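Local coordinates for uncharacterized protein (Escherichia coli O157:H7, PDB 4ZV9) that is of unknown function but probably acts as a hydrolase of the dienelactone hydrolase family, at residues N55-D60 against G209-S214; D106-I111 against S136-V141; A186-L191 against K196-Y201; Y201-V206 against K220-L225. One frame throughout, in Å; residues are numbered along the deposited sequence.

The four contacts tie together elements of one alpha/beta-hydrolase domain. Contact 2 packs helices 100-116 and 132-142, from the middle of the chain; contacts 3 and 4 come later and share Y201, their centres about 19 Å apart, and hold helices 184-193 and 220-237 to one strand, 198-203. Contact 1 spans the longest separation in sequence, bringing the loop between strand 198-203 and helix 220-237 back to the early helix 56-67, with contacts 2 and 3 between its segments. Contacts 1 and 4 touch through F210, which packs on A222 and Y203; contacts 2 and 3 meet at N137 and Y187. Contacts 1 and 2 lie on opposite sides of the chain's centre, their centres about 20 Å apart.

Contact 1 of 4, residues N55-D60 against G209-S214; sequences NPYIED and GFHNDS
The side-chain amide of N212 lies stacked on the ring of Y57, the two planes only 12° apart, while the same ring's hydroxyl is held at its far end by H211. N212 CG sits over one face, displaced toward the rim, and ND2 comes within 3.4 Å of Y57 CD2. The CA of N212 adds a CH-pi contact to this face, 3.9 Å from the centroid of the Y57 ring. With CG roughly anti to its backbone N (chi1 157°), Y57 projects from the first turn of its helix to H211, where OH and ND1 share a 2.7 Å hydrogen bond at the imidazole edge. The amide cannot swing freely: OD1 of N212 accepts from both N and OG of S214, closing an Asx turn, and ND2 shares a water with S214 OG and, weakly, with N55 ND2. N55 also N-caps the helix through a weak bond from I58 N. D213 and D60 both pair with R64, which probably offsets their like charges. The contact fixes helix 56-67 to the loop following the last strand of the alpha/beta-hydrolase fold, which in family relatives carries the catalytic histidine, probably just ahead of the position of G209.

Contact 2 of 4, residues D106-I111 against S136-V141; sequences DFFAAI and SNAAAV
The ring of F108 reaches A138 and A139 with its outer carbons: CB of A138 lies at the ring edge, in the ring plane, 4.0 Å from F108 CZ, while A139 CA and A138 O approach obliquely. F108 CE1 comes within 3.7 Å of A139 CA, so that the phenyl rests on the backbone of the second helix as much as on its methyl groups. Elsewhere around the ring Y143 meets F108 edge-to-face, and a bound glycerol, probably from the crystallisation liquor, lies about 4 Å from the F108 side chain.

One helical turn further on, I111 takes up the same neighbour. Its CD1 methyl ends 3.7 Å from A139 CB, carried there by a CG1 anti to the carbonyl carbon (chi1 -67°) and an extended second torsion. A139 CB is therefore touched by I111 CD1 and also by F108 CE1, at 3.9 Å. No hydrogen bond crosses the interface, and the fit is wholly one of van der Waals packing. The short alanine side chains leave the larger F108 and I111 to span two axes that approach to 10.7 Å, with a signed crossing angle of -58°.

I111 and A139 both also rest on I126 of strand 123-128, which lays the two helices side by side on the central sheet. Helix 132-142 follows C130, seen as a hydroxyethylthio-modified cysteine, in a G-F-C-Y-G sequence consistent with the nucleophile elbow of the alpha/beta-hydrolase fold.

Contact 3 of 4, residues A186-L191 against K196-Y201; sequences AYEAAL and KVYEAY
L191, in the last turns of its helix, and K196, just ahead of the strand, are joined by a nearly straight backbone hydrogen bond, K196 N to L191 O at 2.9 Å (174°), which closes the turn between the two elements. Around this bond the side chains pack closely: L191 CD2 lies 3.8 Å from K196 CB, the leucine and lysine crossing at about a right angle. The K196 chain bends at chi2 and leads its ammonium away from the helix, to the carbonyl oxygens of I165 and A163.

The other branch of L191 serves aromatic neighbours. Its CD1 sits over one face of the Y198 ring, 4.2 Å from the centroid in a CH-pi contact, and also over a face of the Y187 ring. Strands 169-174 and 198-203 are parallel, and helix 184-193 lies in the connection between them, so the pair forms the helix-to-strand half of a beta-alpha-beta crossover late in the alpha/beta-hydrolase fold.

Y198 itself stands with CG between its backbone N and carbonyl carbon (chi1 77°), which turns the ring back along the helix toward E188. There Y198 OH donates to E188 OE2 at 2.6 Å, and OE2 accepts through its anti lone pair; the carboxylate of the extended glutamate is nearly perpendicular to the ring.

Contact 4 of 4, residues Y201-V206 against K220-L225; sequences YIYPGV and KSAADL
Y203, V206, A222 and L225 form the apolar joint by which strand 198-203, late in the alpha/beta-hydrolase fold, packs on the start of the C-terminal helix 220-237. In the apolar group, Y203 CD2 lies 4.0 Å from A222 CB. CE2 of the same ring is 4.0 Å from L225 CD2, the leucine crossing it obliquely one turn farther along the helix. A chi1 of -179° carries L225 CG toward the ring, and chi2 (58°) brings CD2 onto it. V206 closes the other end, its CG1 methyl 4.2 Å from A222 CB, so A222 is wedged between the tyrosine and the valine. F210 leans on both Y203 and A222 and thickens this core. The ring also makes a van der Waals contact with the helix backbone, Y203 CE2 lying 3.9 Å from A222 O.

A type II turn from Y203 to V206, with P204 and G205 at its centre and G205 at positive phi, bends the chain so that the side chains of Y203 and V206 both point toward the helix.

No hydrogen bond joins the two segments directly; the polar interactions lie outside the interface or within the helix. The Y203 hydroxyl bonds to H172 ND1 and to R229 NH1, and A222 N is bound by D219 OD2 just ahead of the helix. Within the helix a salt bridge spans one turn: K220 NZ donates to D224 OD2 at 3.0 Å, nearly in line with the carboxylate C-O bond, while D224 OD1 takes N2 ND2.

Contact 1 of 4, residues N55-D60 against G209-S214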
loop_
_atom_site.group_PDB
_atom_site.type_symbol
_atom_site.label_atom_id
_atom_site.label_comp_id
_atom_site.label_asym_id
_atom_site.label_seq_id
_atom_site.Cartn_x
_atom_site.Cartn_y
_atom_site.Cartn_z
ATOM N N ASN A 55 5.770 10.669 2.388
ATOM C CA ASN A 55 6.263 11.791 1.608
ATOM C C ASN A 55 5.205 12.241 0.587
ATOM O O ASN A 55 4.161 11.608 0.473
ATOM C CB ASN A 55 7.651 11.471 0.993
ATOM C CG ASN A 55 7.615 10.411 -0.107
ATOM O OD1 ASN A 55 6.572 9.913 -0.504
ATOM N ND2 ASN A 55 8.801 10.060 -0.595
ATOM N N PRO A 56 5.450 13.339 -0.133
ATOM C CA PRO A 56 4.404 13.809 -1.053
ATOM C C PRO A 56 3.945 12.825 -2.147
ATOM O O PRO A 56 2.797 12.912 -2.590
ATOM C CB PRO A 56 5.009 15.074 -1.650
ATOM C CG PRO A 56 5.903 15.587 -0.559
ATOM C CD PRO A 56 6.521 14.335 0.030
ATOM N N TYR A 57 4.829 11.941 -2.600
ATOM C CA TYR A 57 4.461 10.937 -3.602
ATOM C C TYR A 57 3.389 10.011 -3.079
ATOM O O TYR A 57 2.366 9.815 -3.730
ATOM C CB TYR A 57 5.690 10.133 -4.031
ATOM C CG TYR A 57 5.402 8.754 -4.609
ATOM C CD1 TYR A 57 4.715 8.600 -5.815
ATOM C CD2 TYR A 57 5.872 7.609 -3.969
ATOM C CE1 TYR A 57 4.492 7.334 -6.361
ATOM C CE2 TYR A 57 5.655 6.355 -4.495
ATOM C CZ TYR A 57 4.967 6.212 -5.693
ATOM O OH TYR A 57 4.756 4.935 -6.204
ATOM N N ILE A 58 3.571 9.498 -1.869
ATOM C CA ILE A 58 2.572 8.606 -1.280
ATOM C C ILE A 58 1.252 9.331 -1.004
ATOM O O ILE A 58 0.168 8.764 -1.181
ATOM C CB ILE A 58 3.101 7.937 0.002
ATOM C CG1 ILE A 58 4.316 7.075 -0.337
ATOM C CG2 ILE A 58 2.000 7.109 0.662
ATOM C CD1 ILE A 58 4.013 5.887 -1.256
ATOM N N GLU A 59 1.328 10.576 -0.553
ATOM C CA GLU A 59 0.108 11.360 -0.345
ATOM C C GLU A 59 -0.646 11.517 -1.668
ATOM O O GLU A 59 -1.881 11.422 -1.719
ATOM C CB GLU A 59 0.424 12.718 0.299
ATOM C CG GLU A 59 0.886 12.575 1.741
ATOM C CD GLU A 59 1.114 13.918 2.440
ATOM O OE1 GLU A 59 1.418 14.889 1.741
ATOM O OE2 GLU A 59 1.015 13.973 3.679
ATOM N N ASP A 60 0.092 11.749 -2.751
ATOM C CA ASP A 60 -0.539 11.842 -4.068
ATOM C C ASP A 60 -1.209 10.501 -4.424
ATOM O O ASP A 60 -2.318 10.481 -4.940
ATOM C CB ASP A 60 0.473 12.217 -5.136
ATOM C CG ASP A 60 -0.193 12.632 -6.431
ATOM O OD1 ASP A 60 -0.994 13.598 -6.415
ATOM O OD2 ASP A 60 0.117 12.045 -7.467
ATOM N N GLY A 209 10.902 0.852 -7.962
ATOM C CA GLY A 209 10.535 2.259 -7.847
ATOM C C GLY A 209 9.974 2.863 -9.126
ATOM O O GLY A 209 9.816 4.086 -9.211
ATOM N N PHE A 210 9.629 2.037 -10.116
ATOM C CA PHE A 210 9.180 2.572 -11.423
ATOM C C PHE A 210 7.874 3.358 -11.376
ATOM O O PHE A 210 7.611 4.149 -12.273
ATOM C CB PHE A 210 9.125 1.502 -12.542
ATOM C CG PHE A 210 8.071 0.450 -12.348
ATOM C CD1 PHE A 210 6.734 0.713 -12.630
ATOM C CD2 PHE A 210 8.416 -0.823 -11.929
ATOM C CE1 PHE A 210 5.761 -0.263 -12.461
ATOM C CE2 PHE A 210 7.449 -1.807 -11.773
ATOM C CZ PHE A 210 6.117 -1.524 -12.036
ATOM N N HIS A 211 7.065 3.141 -10.348
ATOM C CA HIS A 211 5.832 3.904 -10.184
ATOM C C HIS A 211 6.081 5.256 -9.500
ATOM O O HIS A 211 5.223 6.147 -9.564
ATOM C CB HIS A 211 4.833 3.107 -9.359
ATOM C CG HIS A 211 3.479 3.737 -9.283
ATOM N ND1 HIS A 211 3.084 4.520 -8.220
ATOM C CD2 HIS A 211 2.436 3.718 -10.149
ATOM C CE1 HIS A 211 1.854 4.953 -8.432
ATOM N NE2 HIS A 211 1.439 4.479 -9.594
ATOM N N ASN A 212 7.237 5.420 -8.858
ATOM C CA ASN A 212 7.529 6.655 -8.132
ATOM C C ASN A 212 8.014 7.747 -9.084
ATOM O O ASN A 212 9.190 7.832 -9.422
ATOM C CB ASN A 212 8.528 6.422 -7.002
ATOM C CG ASN A 212 8.663 7.638 -6.076
ATOM O OD1 ASN A 212 8.350 8.773 -6.461
ATOM N ND2 ASN A 212 9.121 7.397 -4.827
ATOM N N ASP A 213 7.087 8.627 -9.438
ATOM C CA ASP A 213 7.349 9.721 -10.361
ATOM C C ASP A 213 8.228 10.850 -9.788
ATOM O O ASP A 213 8.587 11.767 -10.519
ATOM C CB ASP A 213 6.024 10.256 -10.904
ATOM C CG ASP A 213 5.035 10.542 -9.807
ATOM O OD1 ASP A 213 5.196 11.585 -9.148
ATOM O OD2 ASP A 213 4.130 9.703 -9.585
ATOM N N SER A 214 8.619 10.762 -8.517
ATOM C CA SER A 214 9.540 11.746 -7.940
ATOM C C SER A 214 11.004 11.269 -8.000
ATOM O O SER A 214 11.905 11.975 -7.524
ATOM C CB SER A 214 9.156 12.061 -6.495
ATOM O OG SER A 214 9.420 10.959 -5.615
HETATM O O HOH W 1 10.335 9.641 -3.345
#

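Contact 2 of 4, residues D106-I111 against S136-V141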
loop_
_atom_site.group_PDB
_atom_site.type_symbol
_atom_site.label_atom_id
_atom_site.label_comp_id
_atom_site.label_asym_id
_atom_site.label_seq_id
_atom_site.Cartn_x
_atom_site.Cartn_y
_atom_site.Cartn_z
ATOM N N ASP A 106 1.385 -0.642 13.089
ATOM C CA ASP A 106 0.672 0.584 12.789
ATOM C C ASP A 106 -0.121 0.411 11.516
ATOM O O ASP A 106 -1.238 0.913 11.412
ATOM C CB ASP A 106 1.635 1.783 12.639
ATOM C CG ASP A 106 2.223 2.253 13.965
ATOM O OD1 ASP A 106 1.722 1.880 15.051
ATOM O OD2 ASP A 106 3.234 2.996 13.913
ATOM N N PHE A 107 0.459 -0.246 10.517
ATOM C CA PHE A 107 -0.248 -0.460 9.253
ATOM C C PHE A 107 -1.363 -1.487 9.395
ATOM O O PHE A 107 -2.434 -1.329 8.811
ATOM C CB PHE A 107 0.728 -0.796 8.116
ATOM C CG PHE A 107 1.677 0.324 7.806
ATOM C CD1 PHE A 107 1.232 1.443 7.143
ATOM C CD2 PHE A 107 2.999 0.276 8.221
ATOM C CE1 PHE A 107 2.076 2.500 6.900
ATOM C CE2 PHE A 107 3.849 1.332 7.984
ATOM C CZ PHE A 107 3.393 2.447 7.316
ATOM N N PHE A 108 -1.126 -2.515 10.205
ATOM C CA PHE A 108 -2.157 -3.506 10.515
ATOM C C PHE A 108 -3.318 -2.821 11.244
ATOM O O PHE A 108 -4.481 -3.057 10.925
ATOM C CB PHE A 108 -1.566 -4.641 11.364
ATOM C CG PHE A 108 -0.701 -5.621 10.594
ATOM C CD1 PHE A 108 -0.327 -5.395 9.273
ATOM C CD2 PHE A 108 -0.166 -6.723 11.242
ATOM C CE1 PHE A 108 0.498 -6.293 8.592
ATOM C CE2 PHE A 108 0.650 -7.632 10.566
ATOM C CZ PHE A 108 0.992 -7.406 9.242
ATOM N N ALA A 109 -2.998 -1.927 12.181
ATOM C CA ALA A 109 -4.016 -1.187 12.924
ATOM C C ALA A 109 -4.835 -0.271 11.990
ATOM O O ALA A 109 -6.014 -0.042 12.216
ATOM C CB ALA A 109 -3.376 -0.367 14.027
ATOM N N ALA A 110 -4.203 0.245 10.941
ATOM C CA ALA A 110 -4.903 1.071 9.961
ATOM C C ALA A 110 -5.949 0.226 9.201
ATOM O O ALA A 110 -7.060 0.704 8.927
ATOM C CB ALA A 110 -3.931 1.684 8.982
ATOM N N ILE A 111 -5.614 -1.021 8.905
ATOM C CA ILE A 111 -6.576 -1.933 8.277
ATOM C C ILE A 111 -7.797 -2.085 9.194
ATOM O O ILE A 111 -8.954 -1.978 8.759
ATOM C CB ILE A 111 -5.974 -3.322 8.001
ATOM C CG1 ILE A 111 -4.883 -3.228 6.940
ATOM C CG2 ILE A 111 -7.064 -4.311 7.536
ATOM C CD1 ILE A 111 -4.042 -4.492 6.776
ATOM N N SER A 136 2.206 -5.211 2.548
ATOM C CA SER A 136 1.014 -5.704 1.866
ATOM C C SER A 136 0.947 -7.229 1.891
ATOM O O SER A 136 -0.104 -7.796 2.194
ATOM C CB SER A 136 0.946 -5.183 0.410
ATOM O OG SER A 136 0.733 -3.774 0.370
ATOM N N ASN A 137 2.066 -7.887 1.581
ATOM C CA ASN A 137 2.134 -9.330 1.666
ATOM C C ASN A 137 1.929 -9.828 3.110
ATOM O O ASN A 137 1.224 -10.807 3.337
ATOM C CB ASN A 137 3.466 -9.852 1.111
ATOM C CG ASN A 137 3.499 -9.880 -0.407
ATOM O OD1 ASN A 137 2.574 -10.363 -1.049
ATOM N ND2 ASN A 137 4.590 -9.403 -0.985
ATOM N N ALA A 138 2.572 -9.178 4.069
ATOM C CA ALA A 138 2.432 -9.558 5.464
ATOM C C ALA A 138 0.988 -9.399 5.931
ATOM O O ALA A 138 0.469 -10.223 6.700
ATOM C CB ALA A 138 3.368 -8.740 6.324
ATOM N N ALA A 139 0.320 -8.355 5.454
ATOM C CA ALA A 139 -1.095 -8.157 5.781
ATOM C C ALA A 139 -1.960 -9.273 5.196
ATOM O O ALA A 139 -2.917 -9.731 5.850
ATOM C CB ALA A 139 -1.580 -6.798 5.282
ATOM N N ALA A 140 -1.629 -9.725 3.983
ATOM C CA ALA A 140 -2.362 -10.829 3.373
ATOM C C ALA A 140 -2.237 -12.096 4.224
ATOM O O ALA A 140 -3.178 -12.865 4.332
ATOM C CB ALA A 140 -1.869 -11.092 1.959
ATOM N N VAL A 141 -1.060 -12.306 4.809
ATOM C CA VAL A 141 -0.836 -13.431 5.697
ATOM C C VAL A 141 -1.664 -13.288 6.972
ATOM O O VAL A 141 -2.313 -14.230 7.412
ATOM C CB VAL A 141 0.661 -13.572 6.065
ATOM C CG1 VAL A 141 0.865 -14.517 7.249
ATOM C CG2 VAL A 141 1.465 -14.038 4.863
#

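Contact 3 of 4, residues A186-L191 against K196-Y201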
loop_
_atom_site.group_PDB
_atom_site.type_symbol
_atom_site.label_atom_id
_atom_site.label_comp_id
_atom_site.label_asym_id
_atom_site.label_seq_id
_atom_site.Cartn_x
_atom_site.Cartn_y
_atom_site.Cartn_z
ATOM N N ALA A 186 9.952 -18.953 -5.218
ATOM C CA ALA A 186 9.518 -19.729 -4.058
ATOM C C ALA A 186 8.111 -19.300 -3.619
ATOM O O ALA A 186 7.288 -20.123 -3.242
ATOM C CB ALA A 186 10.503 -19.580 -2.905
ATOM N N TYR A 187 7.837 -18.002 -3.694
ATOM C CA TYR A 187 6.529 -17.473 -3.316
ATOM C C TYR A 187 5.470 -17.962 -4.297
ATOM O O TYR A 187 4.416 -18.467 -3.892
ATOM C CB TYR A 187 6.599 -15.941 -3.262
ATOM C CG TYR A 187 5.397 -15.214 -2.677
ATOM C CD1 TYR A 187 4.497 -15.841 -1.813
ATOM C CD2 TYR A 187 5.253 -13.850 -2.872
ATOM C CE1 TYR A 187 3.422 -15.143 -1.263
ATOM C CE2 TYR A 187 4.199 -13.149 -2.312
ATOM C CZ TYR A 187 3.287 -13.796 -1.509
ATOM O OH TYR A 187 2.254 -13.081 -0.943
ATOM N N GLU A 188 5.773 -17.873 -5.590
ATOM C CA GLU A 188 4.834 -18.330 -6.602
ATOM C C GLU A 188 4.535 -19.813 -6.457
ATOM O O GLU A 188 3.378 -20.227 -6.573
ATOM C CB GLU A 188 5.313 -18.034 -8.023
ATOM C CG GLU A 188 4.214 -18.319 -9.031
ATOM C CD GLU A 188 4.481 -17.803 -10.426
ATOM O OE1 GLU A 188 5.663 -17.680 -10.813
ATOM O OE2 GLU A 188 3.486 -17.601 -11.166
ATOM N N ALA A 189 5.568 -20.616 -6.224
ATOM C CA ALA A 189 5.383 -22.061 -6.092
ATOM C C ALA A 189 4.460 -22.380 -4.917
ATOM O O ALA A 189 3.608 -23.269 -5.019
ATOM C CB ALA A 189 6.725 -22.772 -5.938
ATOM N N ALA A 190 4.603 -21.639 -3.815
ATOM C CA ALA A 190 3.741 -21.853 -2.643
ATOM C C ALA A 190 2.304 -21.392 -2.910
ATOM O O ALA A 190 1.346 -22.026 -2.451
ATOM C CB ALA A 190 4.309 -21.150 -1.432
ATOM N N LEU A 191 2.153 -20.295 -3.648
ATOM C CA LEU A 191 0.822 -19.804 -4.001
ATOM C C LEU A 191 0.095 -20.857 -4.848
ATOM O O LEU A 191 -1.059 -21.195 -4.573
ATOM C CB LEU A 191 0.904 -18.466 -4.747
ATOM C CG LEU A 191 1.312 -17.253 -3.898
ATOM C CD1 LEU A 191 1.660 -16.080 -4.796
ATOM C CD2 LEU A 191 0.229 -16.877 -2.902
ATOM N N LYS A 196 -3.925 -20.564 -4.386
ATOM C CA LYS A 196 -4.250 -19.182 -4.052
ATOM C C LYS A 196 -4.516 -18.345 -5.294
ATOM O O LYS A 196 -3.973 -18.615 -6.362
ATOM C CB LYS A 196 -3.123 -18.554 -3.234
ATOM C CG LYS A 196 -2.832 -19.284 -1.929
ATOM C CD LYS A 196 -4.055 -19.339 -1.022
ATOM C CE LYS A 196 -3.735 -20.034 0.287
ATOM N NZ LYS A 196 -4.922 -20.107 1.185
ATOM N N VAL A 197 -5.393 -17.354 -5.142
ATOM C CA VAL A 197 -5.769 -16.464 -6.235
ATOM C C VAL A 197 -4.721 -15.373 -6.316
ATOM O O VAL A 197 -4.522 -14.630 -5.350
ATOM C CB VAL A 197 -7.174 -15.845 -6.002
ATOM C CG1 VAL A 197 -7.509 -14.792 -7.059
ATOM C CG2 VAL A 197 -8.241 -16.942 -6.000
ATOM N N TYR A 198 -4.046 -15.270 -7.459
ATOM C CA TYR A 198 -3.064 -14.216 -7.657
ATOM C C TYR A 198 -2.823 -13.957 -9.132
ATOM O O TYR A 198 -3.132 -14.791 -9.978
ATOM C CB TYR A 198 -1.722 -14.590 -7.008
ATOM C CG TYR A 198 -0.924 -15.592 -7.818
ATOM C CD1 TYR A 198 -1.205 -16.951 -7.750
ATOM C CD2 TYR A 198 0.087 -15.179 -8.676
ATOM C CE1 TYR A 198 -0.500 -17.866 -8.505
ATOM C CE2 TYR A 198 0.809 -16.094 -9.436
ATOM C CZ TYR A 198 0.509 -17.431 -9.344
ATOM O OH TYR A 198 1.217 -18.345 -10.096
ATOM N N GLU A 199 -2.285 -12.776 -9.425
ATOM C CA GLU A 199 -1.780 -12.449 -10.759
ATOM C C GLU A 199 -0.483 -11.703 -10.508
ATOM O O GLU A 199 -0.412 -10.874 -9.598
ATOM C CB GLU A 199 -2.733 -11.576 -11.579
ATOM C CG GLU A 199 -3.976 -12.295 -12.068
ATOM C CD GLU A 199 -4.844 -11.436 -12.974
ATOM O OE1 GLU A 199 -4.388 -10.367 -13.437
ATOM O OE2 GLU A 199 -5.993 -11.841 -13.240
ATOM N N ALA A 200 0.550 -12.030 -11.279
ATOM C CA ALA A 200 1.842 -11.376 -11.107
ATOM C C ALA A 200 2.343 -10.906 -12.447
ATOM O O ALA A 200 2.175 -11.588 -13.452
ATOM C CB ALA A 200 2.846 -12.317 -10.471
ATOM N N TYR A 201 2.932 -9.720 -12.456
ATOM C CA TYR A 201 3.445 -9.133 -13.679
ATOM C C TYR A 201 4.860 -8.645 -13.473
ATOM O O TYR A 201 5.167 -7.999 -12.463
ATOM C CB TYR A 201 2.557 -7.975 -14.131
ATOM C CG TYR A 201 1.168 -8.423 -14.470
ATOM C CD1 TYR A 201 0.881 -8.975 -15.724
ATOM C CD2 TYR A 201 0.143 -8.333 -13.536
ATOM C CE1 TYR A 201 -0.398 -9.407 -16.034
ATOM C CE2 TYR A 201 -1.140 -8.752 -13.840
ATOM C CZ TYR A 201 -1.404 -9.294 -15.084
ATOM O OH TYR A 201 -2.670 -9.726 -15.377
#

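Contact 4 of 4, residues Y201-V206 against K220-L225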
loop_
_atom_site.group_PDB
_atom_site.type_symbol
_atom_site.label_atom_id
_atom_site.label_comp_id
_atom_site.label_asym_id
_atom_site.label_seq_id
_atom_site.Cartn_x
_atom_site.Cartn_y
_atom_site.Cartn_z
ATOM N N TYR A 201 2.932 -9.720 -12.456
ATOM C CA TYR A 201 3.445 -9.133 -13.679
ATOM C C TYR A 201 4.860 -8.645 -13.473
ATOM O O TYR A 201 5.167 -7.999 -12.463
ATOM C CB TYR A 201 2.557 -7.975 -14.131
ATOM C CG TYR A 201 1.168 -8.423 -14.470
ATOM C CD1 TYR A 201 0.881 -8.975 -15.724
ATOM C CD2 TYR A 201 0.143 -8.333 -13.536
ATOM C CE1 TYR A 201 -0.398 -9.407 -16.034
ATOM C CE2 TYR A 201 -1.140 -8.752 -13.840
ATOM C CZ TYR A 201 -1.404 -9.294 -15.084
ATOM O OH TYR A 201 -2.670 -9.726 -15.377
ATOM N N ILE A 202 5.720 -8.979 -14.428
ATOM C CA ILE A 202 7.094 -8.520 -14.419
ATOM C C ILE A 202 7.200 -7.505 -15.550
ATOM O O ILE A 202 6.988 -7.844 -16.706
ATOM C CB ILE A 202 8.077 -9.686 -14.610
ATOM C CG1 ILE A 202 7.907 -10.674 -13.460
ATOM C CG2 ILE A 202 9.511 -9.177 -14.639
ATOM C CD1 ILE A 202 8.595 -12.002 -13.682
ATOM N N TYR A 203 7.549 -6.268 -15.205
ATOM C CA TYR A 203 7.613 -5.178 -16.169
ATOM C C TYR A 203 9.018 -5.133 -16.767
ATOM O O TYR A 203 9.991 -4.950 -16.030
ATOM C CB TYR A 203 7.205 -3.857 -15.485
ATOM C CG TYR A 203 5.768 -3.924 -15.008
ATOM C CD1 TYR A 203 5.437 -4.575 -13.827
ATOM C CD2 TYR A 203 4.726 -3.401 -15.779
ATOM C CE1 TYR A 203 4.120 -4.679 -13.410
ATOM C CE2 TYR A 203 3.405 -3.497 -15.368
ATOM C CZ TYR A 203 3.106 -4.136 -14.183
ATOM O OH TYR A 203 1.792 -4.253 -13.765
ATOM N N PRO A 204 9.133 -5.335 -18.099
ATOM C CA PRO A 204 10.471 -5.392 -18.699
ATOM C C PRO A 204 11.218 -4.066 -18.749
ATOM O O PRO A 204 10.613 -3.000 -18.822
ATOM C CB PRO A 204 10.202 -5.895 -20.126
ATOM C CG PRO A 204 8.803 -5.487 -20.422
ATOM C CD PRO A 204 8.064 -5.468 -19.108
ATOM N N GLY A 205 12.539 -4.153 -18.631
ATOM C CA GLY A 205 13.423 -3.001 -18.772
ATOM C C GLY A 205 13.347 -1.908 -17.723
ATOM O O GLY A 205 13.909 -0.838 -17.929
ATOM N N VAL A 206 12.671 -2.157 -16.603
ATOM C CA VAL A 206 12.572 -1.156 -15.543
ATOM C C VAL A 206 13.069 -1.736 -14.233
ATOM O O VAL A 206 13.211 -2.959 -14.076
ATOM C CB VAL A 206 11.134 -0.617 -15.356
ATOM C CG1 VAL A 206 10.657 0.068 -16.626
ATOM C CG2 VAL A 206 10.170 -1.729 -14.951
ATOM N N LYS A 220 6.975 5.930 -16.958
ATOM C CA LYS A 220 5.562 6.226 -17.157
ATOM C C LYS A 220 4.748 5.057 -17.700
ATOM O O LYS A 220 3.674 4.761 -17.190
ATOM C CB LYS A 220 5.401 7.429 -18.071
ATOM C CG LYS A 220 3.957 7.822 -18.293
ATOM C CD LYS A 220 3.885 9.134 -19.022
ATOM C CE LYS A 220 2.461 9.528 -19.139
ATOM N NZ LYS A 220 1.787 8.543 -19.978
ATOM N N SER A 221 5.260 4.395 -18.728
ATOM C CA SER A 221 4.542 3.293 -19.356
ATOM C C SER A 221 4.253 2.146 -18.371
ATOM O O SER A 221 3.122 1.659 -18.286
ATOM C CB SER A 221 5.340 2.793 -20.562
ATOM O OG SER A 221 4.570 1.865 -21.288
ATOM N N ALA A 222 5.267 1.730 -17.619
ATOM C CA ALA A 222 5.093 0.658 -16.648
ATOM C C ALA A 222 4.208 1.127 -15.489
ATOM O O ALA A 222 3.345 0.389 -15.024
ATOM C CB ALA A 222 6.442 0.183 -16.136
ATOM N N ALA A 223 4.426 2.355 -15.031
ATOM C CA ALA A 223 3.659 2.920 -13.911
ATOM C C ALA A 223 2.175 2.944 -14.229
ATOM O O ALA A 223 1.355 2.477 -13.438
ATOM C CB ALA A 223 4.140 4.334 -13.601
ATOM N N ASP A 224 1.838 3.488 -15.398
ATOM C CA ASP A 224 0.444 3.608 -15.830
ATOM C C ASP A 224 -0.211 2.251 -16.007
ATOM O O ASP A 224 -1.353 2.067 -15.593
ATOM C CB ASP A 224 0.326 4.422 -17.126
ATOM C CG ASP A 224 0.629 5.901 -16.925
ATOM O OD1 ASP A 224 0.749 6.351 -15.774
ATOM O OD2 ASP A 224 0.731 6.627 -17.926
ATOM N N LEU A 225 0.502 1.311 -16.622
ATOM C CA LEU A 225 -0.033 -0.038 -16.834
ATOM C C LEU A 225 -0.274 -0.748 -15.509
ATOM O O LEU A 225 -1.341 -1.321 -15.278
ATOM C CB LEU A 225 0.918 -0.857 -17.703
ATOM C CG LEU A 225 0.497 -2.294 -18.034
ATOM C CD1 LEU A 225 -0.848 -2.356 -18.747
ATOM C CD2 LEU A 225 1.579 -2.936 -18.901
#